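Local coordinates for RagB/SusD domain protein (Flavobacterium johnsoniae, PDB 5J5U), which binds chitin and, as a SusD-like protein of a chitin utilization locus, probably captures chitin chains at the outer membrane, at residues 368-373 against 383-388. Numbering follows the deposited sequence.
Sequences GIKQLE and ASIDAY
Ile369 and Ile385 meet between two successive helices, a compact example of how a few apolar groups can join helices without a single hydrogen bond between the segments. The two side chains run alongside each other, pointing opposite ways, with CG2 of Ile369 lying 4.0 Å from CG1 of Ile385. In Ile369 the longer branch, CG1, stands beside the backbone N (chi1 -64°), and its end, CD1, approaches the Tyr388 ring obliquely, 3.9 Å from Tyr388 CD2. The same methyl also rests 4.1 Å from CG2 of Ile385, so it fits between residues one helical turn apart.

On the other flank the stretched-out methylene chain of Lys370 runs roughly perpendicular to Ile385, whose CD1 meets it at two points, 4.0 Å from Lys370 CG and 3.7 Å from Lys370 CE. The ammonium group continues past this apolar patch to a salt bridge with Glu366 and a hydrogen bond to Gln382, which probably hold the methylenes against Ile385. At the opposite end of the patch, the Tyr388 hydroxyl makes weak hydrogen bonds to Asp273 and Gln406.

Arg275, in a loop, touches Ile369 as well. The contact thus packs the C-terminal part of helix 357-371 against helix 382-391, after a short and mostly non-helical connection, consistent with the helix-on-helix packing of the TPR-clan SusD family.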
loop_
_atom_site.group_PDB
_atom_site.type_symbol
_atom_site.label_atom_id
_atom_site.label_comp_id
_atom_site.label_asym_id
_atom_site.label_seq_id
_atom_site.Cartn_x
_atom_site.Cartn_y
_atom_site.Cartn_z
ATOM N N GLY A 368 -7.286 12.812 2.098
ATOM C CA GLY A 368 -7.466 11.473 2.640
ATOM C C GLY A 368 -8.853 11.286 3.234
ATOM O O GLY A 368 -9.457 10.213 3.112
ATOM N N ILE A 369 -9.351 12.339 3.884
ATOM C CA ILE A 369 -10.703 12.316 4.438
ATOM C C ILE A 369 -11.729 12.212 3.319
ATOM O O ILE A 369 -12.701 11.460 3.434
ATOM C CB ILE A 369 -10.992 13.562 5.300
ATOM C CG1 ILE A 369 -10.073 13.578 6.519
ATOM C CG2 ILE A 369 -12.443 13.566 5.779
ATOM C CD1 ILE A 369 -10.090 14.892 7.266
ATOM N N LYS A 370 -11.491 12.911 2.213
ATOM C CA LYS A 370 -12.458 12.891 1.117
ATOM C C LYS A 370 -12.336 11.691 0.200
ATOM O O LYS A 370 -13.293 11.377 -0.511
ATOM C CB LYS A 370 -12.369 14.175 0.270
ATOM C CG LYS A 370 -13.002 15.397 0.951
ATOM C CD LYS A 370 -12.865 16.701 0.156
ATOM C CE LYS A 370 -13.594 17.840 0.889
ATOM N NZ LYS A 370 -13.581 19.132 0.151
ATOM N N GLN A 371 -11.178 11.024 0.192
ATOM C CA GLN A 371 -10.982 9.918 -0.750
ATOM C C GLN A 371 -11.884 8.736 -0.396
ATOM O O GLN A 371 -12.167 7.888 -1.234
ATOM C CB GLN A 371 -9.511 9.476 -0.778
ATOM C CG GLN A 371 -9.159 8.422 0.263
ATOM C CD GLN A 371 -7.667 8.187 0.393
ATOM O OE1 GLN A 371 -6.859 9.063 0.083
ATOM N NE2 GLN A 371 -7.293 7.000 0.861
ATOM N N LEU A 372 -12.356 8.705 0.844
ATOM C CA LEU A 372 -13.218 7.621 1.307
ATOM C C LEU A 372 -14.620 7.680 0.690
ATOM O O LEU A 372 -15.369 6.701 0.725
ATOM C CB LEU A 372 -13.332 7.650 2.833
ATOM C CG LEU A 372 -12.076 7.503 3.690
ATOM C CD1 LEU A 372 -12.493 7.318 5.133
ATOM C CD2 LEU A 372 -11.234 6.324 3.241
ATOM N N GLU A 373 -14.972 8.823 0.111
ATOM C CA GLU A 373 -16.308 8.984 -0.442
ATOM C C GLU A 373 -16.575 7.980 -1.559
ATOM O O GLU A 373 -17.670 7.434 -1.678
ATOM C CB GLU A 373 -16.488 10.407 -0.954
ATOM C CG GLU A 373 -16.440 11.460 0.150
ATOM C CD GLU A 373 -16.555 12.870 -0.391
ATOM O OE1 GLU A 373 -16.923 13.033 -1.577
ATOM O OE2 GLU A 373 -16.245 13.815 0.359
ATOM N N ALA A 383 -16.997 21.761 7.075
ATOM C CA ALA A 383 -16.735 22.420 8.345
ATOM C C ALA A 383 -15.967 21.498 9.294
ATOM O O ALA A 383 -15.040 21.938 9.975
ATOM C CB ALA A 383 -18.039 22.878 8.981
ATOM N N SER A 384 -16.339 20.220 9.332
ATOM C CA SER A 384 -15.651 19.272 10.207
ATOM C C SER A 384 -14.198 19.059 9.767
ATOM O O SER A 384 -13.287 18.991 10.601
ATOM C CB SER A 384 -16.401 17.934 10.251
ATOM O OG SER A 384 -16.436 17.298 8.982
ATOM N N ILE A 385 -13.987 18.969 8.455
ATOM C CA ILE A 385 -12.647 18.794 7.891
ATOM C C ILE A 385 -11.765 19.980 8.228
ATOM O O ILE A 385 -10.660 19.824 8.756
ATOM C CB ILE A 385 -12.692 18.619 6.354
ATOM C CG1 ILE A 385 -13.551 17.406 5.973
ATOM C CG2 ILE A 385 -11.277 18.529 5.782
ATOM C CD1 ILE A 385 -13.701 17.177 4.478
ATOM N N ASP A 386 -12.276 21.174 7.944
ATOM C CA ASP A 386 -11.533 22.399 8.201
ATOM C C ASP A 386 -11.220 22.532 9.691
ATOM O O ASP A 386 -10.110 22.917 10.080
ATOM C CB ASP A 386 -12.327 23.605 7.690
ATOM C CG ASP A 386 -12.604 23.526 6.191
ATOM O OD1 ASP A 386 -11.835 22.846 5.477
ATOM O OD2 ASP A 386 -13.601 24.119 5.720
ATOM N N ALA A 387 -12.188 22.168 10.523
ATOM C CA ALA A 387 -12.012 22.253 11.969
ATOM C C ALA A 387 -10.906 21.309 12.443
ATOM O O ALA A 387 -10.033 21.698 13.230
ATOM C CB ALA A 387 -13.325 21.947 12.685
ATOM N N TYR A 388 -10.941 20.073 11.950
ATOM C CA TYR A 388 -9.946 19.063 12.325
ATOM C C TYR A 388 -8.542 19.440 11.884
ATOM O O TYR A 388 -7.605 19.402 12.680
ATOM C CB TYR A 388 -10.338 17.713 11.724
ATOM C CG TYR A 388 -9.310 16.600 11.836
ATOM C CD1 TYR A 388 -8.967 16.050 13.071
ATOM C CD2 TYR A 388 -8.725 16.060 10.695
ATOM C CE1 TYR A 388 -8.054 15.018 13.162
ATOM C CE2 TYR A 388 -7.811 15.021 10.782
ATOM C CZ TYR A 388 -7.484 14.504 12.010
ATOM O OH TYR A 388 -6.576 13.469 12.077
#